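Local coordinates for protein glycosyl hydrolase (PDB 2X8R) that probably cleaves beta-1,4 bonds between N-acetylmuramic acid and N-acetylglucosamine in bacterial peptidoglycan, as a family GH25 lysozyme, at residues D41-F44 and N45-Y48; D141-N144 and R145-N149; K177-T180 and I181-N184. All coordinates share one frame; numbering follows the deposited sequence.

Overall arrangement
All three contacts are local, each within one continuous run of chain in the barrel-like GH25 domain, and no two share a helix or strand. Contact 1 starts helix 44-53 and contact 2 ends helix 140-147; both are partly buried, and their centres lie about 31 Å apart on opposite sides of the chain's centre. Contact 3, where a loop enters strand 181-185, is buried and about 17 Å, centre to centre, from contact 2. The chemistry follows the setting. The helix ends combine hydrogen bonds to carbonyls with aromatic packing, and contact 2 adds a surface salt bridge and a disulfide cysteine. Contact 3 has no hydrogen bond between its segments and relies on two tryptophans.

Contact 1: D41-F44 and N45-Y48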
loop_
_atom_site.group_PDB
_atom_site.type_symbol
_atom_site.label_atom_id
_atom_site.label_comp_id
_atom_site.label_asym_id
_atom_site.label_seq_id
_atom_site.Cartn_x
_atom_site.Cartn_y
_atom_site.Cartn_z
ATOM N N ASP A 41 -10.194 -9.821 3.175
ATOM C CA ASP A 41 -10.484 -9.913 1.742
ATOM C C ASP A 41 -10.402 -11.405 1.337
ATOM O O ASP A 41 -9.363 -12.083 1.509
ATOM C CB ASP A 41 -9.505 -9.063 0.931
ATOM C CG ASP A 41 -9.835 -9.073 -0.557
ATOM O OD1 ASP A 41 -9.869 -10.170 -1.118
ATOM O OD2 ASP A 41 -10.073 -7.981 -1.125
ATOM N N THR A 42 -11.517 -11.933 0.843
ATOM C CA THR A 42 -11.633 -13.379 0.637
ATOM C C THR A 42 -10.939 -13.923 -0.608
ATOM O O THR A 42 -10.889 -15.161 -0.792
ATOM C CB THR A 42 -13.124 -13.816 0.590
ATOM O OG1 THR A 42 -13.846 -13.000 -0.346
ATOM C CG2 THR A 42 -13.762 -13.639 1.997
ATOM N N VAL A 43 -10.434 -13.026 -1.439
ATOM C CA VAL A 43 -9.655 -13.417 -2.626
ATOM C C VAL A 43 -8.182 -13.257 -2.366
ATOM O O VAL A 43 -7.390 -13.771 -3.130
ATOM C CB VAL A 43 -10.064 -12.632 -3.907
ATOM C CG1 VAL A 43 -9.455 -13.289 -5.130
ATOM C CG2 VAL A 43 -11.581 -12.631 -4.033
ATOM N N PHE A 44 -7.812 -12.651 -1.243
ATOM C CA PHE A 44 -6.393 -12.458 -0.936
ATOM C C PHE A 44 -5.562 -13.747 -1.080
ATOM O O PHE A 44 -4.513 -13.766 -1.736
ATOM C CB PHE A 44 -6.224 -11.901 0.495
ATOM C CG PHE A 44 -4.785 -11.904 0.943
ATOM C CD1 PHE A 44 -3.960 -10.838 0.607
ATOM C CD2 PHE A 44 -4.249 -12.992 1.639
ATOM C CE1 PHE A 44 -2.603 -10.831 0.971
ATOM C CE2 PHE A 44 -2.891 -13.011 2.000
ATOM C CZ PHE A 44 -2.076 -11.915 1.675
ATOM N N ASN A 45 -6.018 -14.839 -0.471
ATOM C CA ASN A 45 -5.217 -16.068 -0.478
ATOM C C ASN A 45 -4.964 -16.577 -1.905
ATOM O O ASN A 45 -3.803 -16.919 -2.260
ATOM C CB ASN A 45 -5.859 -17.144 0.410
ATOM C CG ASN A 45 -5.702 -16.846 1.915
ATOM O OD1 ASN A 45 -4.748 -16.214 2.335
ATOM N ND2 ASN A 45 -6.667 -17.283 2.709
ATOM N N SER A 46 -6.027 -16.584 -2.715
ATOM C CA SER A 46 -5.915 -17.046 -4.103
ATOM C C SER A 46 -4.959 -16.133 -4.916
ATOM O O SER A 46 -4.096 -16.620 -5.671
ATOM C CB SER A 46 -7.302 -17.181 -4.749
ATOM O OG SER A 46 -7.940 -15.958 -4.858
ATOM N N HIS A 47 -5.088 -14.823 -4.707
ATOM C CA HIS A 47 -4.216 -13.852 -5.396
ATOM C C HIS A 47 -2.750 -14.016 -4.989
ATOM O O HIS A 47 -1.865 -14.076 -5.833
ATOM C CB HIS A 47 -4.663 -12.429 -5.069
ATOM C CG HIS A 47 -5.870 -11.990 -5.838
ATOM N ND1 HIS A 47 -6.703 -10.975 -5.424
ATOM C CD2 HIS A 47 -6.358 -12.414 -7.027
ATOM C CE1 HIS A 47 -7.654 -10.782 -6.319
ATOM N NE2 HIS A 47 -7.454 -11.630 -7.314
ATOM N N TYR A 48 -2.511 -14.102 -3.685
ATOM C CA TYR A 48 -1.171 -14.143 -3.144
ATOM C C TYR A 48 -0.457 -15.414 -3.597
ATOM O O TYR A 48 0.696 -15.357 -3.977
ATOM C CB TYR A 48 -1.277 -14.026 -1.626
ATOM C CG TYR A 48 -0.017 -13.671 -0.858
ATOM C CD1 TYR A 48 0.259 -12.347 -0.568
ATOM C CD2 TYR A 48 0.822 -14.663 -0.333
ATOM C CE1 TYR A 48 1.344 -11.999 0.212
ATOM C CE2 TYR A 48 1.951 -14.319 0.431
ATOM C CZ TYR A 48 2.195 -12.970 0.673
ATOM O OH TYR A 48 3.277 -12.513 1.429
HETATM O O HOH W 1 -8.292 -14.801 1.389
HETATM O O HOH W 2 -8.685 -16.592 -1.614
#
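F44 and Y48, one helical turn apart, lie side by side and point the same way. With its CG anti to the backbone N (chi1 170°), F44 sets CB and CG against the backbone N of N45 and carries its ring past that residue, whose OD1 stands 3.3 Å from F44 CD2. Further out, F44 CE2 lies near Y48 CB, which sits over the phenyl face toward its rim, 4.2 Å from the ring centroid. At the tip, F44 CZ meets Y48 CD1 at 3.3 Å, and CE1 touches the same carbon. The ring planes are inclined at 35°. The F44 ring also packs on I31 and A33 of strand 26-35, so it joins the first turn of helix 44-53 to the barrel sheet. D41, first residue of the type I turn D41-F44 that leads into the helix, caps its start: OD1 takes the V43 N-H at 2.9 Å and, weakly, that of F44, while OD2 accepts from N11 N. V43 O is gripped twice, nearly head-on by H47 N at 3.0 Å and at an angle by S46 OG at 2.8 Å. V43 CG1 projects over the H47 imidazole face, 3.4 Å from its centroid and 15° off the normal.

Contact 2: D141-N144 and R145-N149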
loop_
_atom_site.group_PDB
_atom_site.type_symbol
_atom_site.label_atom_id
_atom_site.label_comp_id
_atom_site.label_asym_id
_atom_site.label_seq_id
_atom_site.Cartn_x
_atom_site.Cartn_y
_atom_site.Cartn_z
ATOM N N ASP A 141 -3.917 15.228 -1.961
ATOM C CA ASP A 141 -5.135 15.924 -1.551
ATOM C C ASP A 141 -5.613 15.382 -0.204
ATOM O O ASP A 141 -5.924 16.147 0.720
ATOM C CB ASP A 141 -6.250 15.721 -2.586
ATOM C CG ASP A 141 -7.594 16.132 -2.030
ATOM O OD1 ASP A 141 -7.854 17.344 -2.043
ATOM O OD2 ASP A 141 -8.336 15.252 -1.525
ATOM N N TRP A 142 -5.684 14.044 -0.092
ATOM C CA TRP A 142 -6.170 13.468 1.148
ATOM C C TRP A 142 -5.221 13.772 2.322
ATOM O O TRP A 142 -5.652 14.192 3.395
ATOM C CB TRP A 142 -6.354 11.960 0.966
ATOM C CG TRP A 142 -7.091 11.377 2.210
ATOM C CD1 TRP A 142 -8.418 11.146 2.335
ATOM C CD2 TRP A 142 -6.484 10.965 3.450
ATOM N NE1 TRP A 142 -8.695 10.607 3.590
ATOM C CE2 TRP A 142 -7.528 10.520 4.298
ATOM C CE3 TRP A 142 -5.167 10.973 3.938
ATOM C CZ2 TRP A 142 -7.293 10.043 5.618
ATOM C CZ3 TRP A 142 -4.919 10.530 5.243
ATOM C CH2 TRP A 142 -5.979 10.065 6.073
ATOM N N TRP A 143 -3.913 13.590 2.096
ATOM C CA TRP A 143 -2.924 13.837 3.116
ATOM C C TRP A 143 -2.997 15.287 3.612
ATOM O O TRP A 143 -2.905 15.541 4.824
ATOM C CB TRP A 143 -1.512 13.533 2.590
ATOM C CG TRP A 143 -0.528 13.349 3.681
ATOM C CD1 TRP A 143 0.405 14.265 4.113
ATOM C CD2 TRP A 143 -0.382 12.196 4.526
ATOM N NE1 TRP A 143 1.135 13.742 5.176
ATOM C CE2 TRP A 143 0.694 12.470 5.429
ATOM C CE3 TRP A 143 -1.016 10.955 4.583
ATOM C CZ2 TRP A 143 1.121 11.547 6.396
ATOM C CZ3 TRP A 143 -0.568 10.023 5.548
ATOM C CH2 TRP A 143 0.485 10.335 6.438
ATOM N N ASN A 144 -3.219 16.206 2.676
ATOM C CA ASN A 144 -3.353 17.589 3.061
ATOM C C ASN A 144 -4.613 17.792 3.896
ATOM O O ASN A 144 -4.526 18.375 5.005
ATOM C CB ASN A 144 -3.382 18.473 1.832
ATOM C CG ASN A 144 -3.423 19.931 2.213
ATOM O OD1 ASN A 144 -2.482 20.436 2.834
ATOM N ND2 ASN A 144 -4.554 20.609 1.900
ATOM N N ARG A 145 -5.747 17.275 3.415
ATOM C CA ARG A 145 -7.016 17.528 4.115
ATOM C C ARG A 145 -7.069 16.850 5.474
ATOM O O ARG A 145 -7.517 17.464 6.461
ATOM C CB ARG A 145 -8.231 17.099 3.304
ATOM C CG ARG A 145 -9.588 17.268 4.055
ATOM C CD ARG A 145 -10.755 16.880 3.147
ATOM N NE ARG A 145 -10.697 17.648 1.907
ATOM C CZ ARG A 145 -10.289 17.185 0.718
ATOM N NH1 ARG A 145 -9.933 15.910 0.561
ATOM N NH2 ARG A 145 -10.270 18.016 -0.328
ATOM N N CYS A 146 -6.626 15.596 5.533
ATOM C CA CYS A 146 -6.916 14.831 6.743
ATOM C C CYS A 146 -5.798 14.793 7.781
ATOM O O CYS A 146 -6.044 14.377 8.909
ATOM C CB CYS A 146 -7.353 13.413 6.362
ATOM S SG CYS A 146 -8.917 13.363 5.423
ATOM N N THR A 147 -4.595 15.191 7.387
ATOM C CA THR A 147 -3.467 15.240 8.320
ATOM C C THR A 147 -2.875 16.630 8.495
ATOM O O THR A 147 -1.930 16.810 9.290
ATOM C CB THR A 147 -2.300 14.236 7.991
ATOM O OG1 THR A 147 -1.531 14.713 6.873
ATOM C CG2 THR A 147 -2.868 12.850 7.681
ATOM N N GLY A 148 -3.404 17.611 7.764
ATOM C CA GLY A 148 -2.746 18.931 7.702
ATOM C C GLY A 148 -1.402 18.875 6.994
ATOM O O GLY A 148 -0.469 19.631 7.331
ATOM N N ASN A 149 -1.296 17.972 6.023
ATOM C CA ASN A 149 -0.057 17.709 5.275
ATOM C C ASN A 149 1.112 17.349 6.170
ATOM O O ASN A 149 2.213 17.882 6.039
ATOM C CB ASN A 149 0.299 18.888 4.359
ATOM C CG ASN A 149 1.211 18.486 3.246
ATOM O OD1 ASN A 149 1.175 17.341 2.786
ATOM N ND2 ASN A 149 2.042 19.427 2.782
#
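D141 and R145 form a salt bridge one turn apart on the exposed side of helix 140-147. NH1 of R145 reaches OD2 of D141 at 2.7 Å on the syn side, 25° out of the carboxylate plane; the second link, R145 NH2 to D141 OD1, is weak. The two flat groups are inclined at 51°, which makes this a two-pronged but twisted pairing, with one strong and one weak prong.

On the buried side, W142 lays its indole over C146. The cysteine CB sits 3.5 Å from the centroid of the six-membered ring, and SG an equal distance from that of the five-membered ring: a sulfur-aromatic contact over one face. W143 is covered likewise by T147, whose CG2 lies 4.0 Å from the six-membered centroid, over the face. T147 OG1, placed by its torsion between its own backbone N and carbonyl carbon (chi1 75°), turns back to W143 O at 2.6 Å. That oxygen also accepts from T147 N and from N149 N, the latter at 3.2 Å, and so closes the helix with three bonds. G148, with positive phi, breaks the helical path between these donors.

D141 OD2 also accepts from Y100 OH, the Y100 ring meets W142 edge-to-face, and C146 is tied to C107 by a disulfide. W143 NE1 donates to A150 O, while T147 OG1 accepts from A150 N. On helix 112-130, M115 packs against W142, I119 against both W143 and T147, and V116 against T147. In the fold, helix 140-147 is the crossover between parallel strands 135-138 and 159-162, a beta-alpha-beta unit of the kind repeated in TIM-barrel-like folds.

Contact 3: K177-T180 and I181-N184; sequences KTWT and IWQN
W179 and W182 meet obliquely, the edge of the second indole directed at the face of the first. Their planes are 54° apart, and 5.5 Å separates the centroid of the W179 six-membered ring from that of the W182 five-membered ring, so the pair is a tilted edge-to-face arrangement. The W182 CB makes the closer approach: it lies over the W179 face, offset toward the rim, at 3.6 Å from the centroid of the six-membered ring and 16° off the normal, a CH-pi contact.

Two torsions account for this. In W179, CG sits between the backbone N and the carbonyl carbon (chi1 45°), which folds the indole forward along the chain until CE3 reaches the backbone N of W182 at 3.4 Å. W182 starts toward the loop at CB, but its CG is anti to the backbone N, and the ring swings away from W179. NE1 of W182 donates to A163 O, which fixes the indole's far side, and N184 CB covers one W182 face near its centre, 3.4 Å above the plane.

This is the entry into strand 181-185, which pairs in parallel with strand 159-162 and antiparallel with strand 193-198, an antiparallel element consistent with the irregular barrel of GH25 lysozymes. T180 bonds through its backbone to L159 and N198, so the chain leading into the strand is tied to both neighbouring strands, L159 on one side and N198 on the other. P169 of a nearby loop touches both tryptophans, while I181, whose CB points away from the preceding residues, packs on V160 and F197.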
loop_
_atom_site.group_PDB
_atom_site.type_symbol
_atom_site.label_atom_id
_atom_site.label_comp_id
_atom_site.label_asym_id
_atom_site.label_seq_id
_atom_site.Cartn_x
_atom_site.Cartn_y
_atom_site.Cartn_z
ATOM N N LYS A 177 10.630 13.049 0.203
ATOM C CA LYS A 177 11.492 13.563 -0.851
ATOM C C LYS A 177 10.821 13.339 -2.199
ATOM O O LYS A 177 10.795 14.221 -3.050
ATOM C CB LYS A 177 12.823 12.806 -0.814
ATOM N N THR A 178 10.291 12.137 -2.393
ATOM C CA THR A 178 9.641 11.744 -3.643
ATOM C C THR A 178 8.805 10.499 -3.350
ATOM O O THR A 178 8.786 10.043 -2.217
ATOM C CB THR A 178 10.660 11.532 -4.850
ATOM O OG1 THR A 178 9.906 11.404 -6.064
ATOM C CG2 THR A 178 11.512 10.313 -4.640
ATOM N N TRP A 179 8.084 9.993 -4.332
ATOM C CA TRP A 179 7.337 8.747 -4.171
ATOM C C TRP A 179 8.257 7.572 -4.397
ATOM O O TRP A 179 9.217 7.650 -5.193
ATOM C CB TRP A 179 6.156 8.725 -5.174
ATOM C CG TRP A 179 6.547 9.173 -6.588
ATOM C CD1 TRP A 179 6.578 10.475 -7.075
ATOM C CD2 TRP A 179 6.943 8.328 -7.689
ATOM N NE1 TRP A 179 6.948 10.465 -8.383
ATOM C CE2 TRP A 179 7.174 9.171 -8.791
ATOM C CE3 TRP A 179 7.053 6.938 -7.860
ATOM C CZ2 TRP A 179 7.581 8.673 -10.053
ATOM C CZ3 TRP A 179 7.461 6.430 -9.110
ATOM C CH2 TRP A 179 7.713 7.299 -10.190
ATOM N N THR A 180 7.975 6.470 -3.707
ATOM C CA THR A 180 8.609 5.175 -3.983
ATOM C C THR A 180 7.826 4.423 -5.064
ATOM O O THR A 180 8.423 3.855 -5.951
ATOM C CB THR A 180 8.744 4.337 -2.714
ATOM O OG1 THR A 180 9.548 5.039 -1.750
ATOM C CG2 THR A 180 9.366 2.959 -3.001
ATOM N N ILE A 181 6.489 4.460 -4.984
ATOM C CA ILE A 181 5.598 3.874 -5.994
ATOM C C ILE A 181 4.544 4.911 -6.377
ATOM O O ILE A 181 3.992 5.579 -5.507
ATOM C CB ILE A 181 4.807 2.667 -5.436
ATOM C CG1 ILE A 181 5.739 1.636 -4.826
ATOM C CG2 ILE A 181 3.938 2.023 -6.529
ATOM C CD1 ILE A 181 6.689 1.088 -5.772
ATOM N N TRP A 182 4.248 5.016 -7.672
ATOM C CA TRP A 182 3.244 5.959 -8.172
ATOM C C TRP A 182 2.117 5.119 -8.725
ATOM O O TRP A 182 2.352 4.282 -9.601
ATOM C CB TRP A 182 3.902 6.756 -9.319
ATOM C CG TRP A 182 2.961 7.541 -10.162
ATOM C CD1 TRP A 182 1.770 8.107 -9.765
ATOM C CD2 TRP A 182 3.146 7.913 -11.547
ATOM N NE1 TRP A 182 1.204 8.803 -10.824
ATOM C CE2 TRP A 182 2.006 8.664 -11.931
ATOM C CE3 TRP A 182 4.124 7.629 -12.506
ATOM C CZ2 TRP A 182 1.837 9.171 -13.223
ATOM C CZ3 TRP A 182 3.964 8.132 -13.795
ATOM C CH2 TRP A 182 2.815 8.905 -14.145
ATOM N N GLN A 183 0.911 5.291 -8.182
ATOM C CA GLN A 183 -0.238 4.616 -8.770
ATOM C C GLN A 183 -0.797 5.513 -9.839
ATOM O O GLN A 183 -1.357 6.597 -9.561
ATOM C CB GLN A 183 -1.279 4.260 -7.705
ATOM C CG GLN A 183 -2.434 3.378 -8.246
ATOM C CD GLN A 183 -3.517 3.270 -7.246
ATOM O OE1 GLN A 183 -4.252 4.241 -7.011
ATOM N NE2 GLN A 183 -3.585 2.117 -6.567
ATOM N N ASN A 184 -0.536 5.114 -11.085
ATOM C CA ASN A 184 -0.708 6.027 -12.191
ATOM C C ASN A 184 -2.056 5.908 -12.911
ATOM O O ASN A 184 -2.397 6.790 -13.711
ATOM C CB ASN A 184 0.463 5.898 -13.172
ATOM C CG ASN A 184 0.465 4.589 -13.893
ATOM O OD1 ASN A 184 0.644 3.547 -13.292
ATOM N ND2 ASN A 184 0.239 4.632 -15.209
#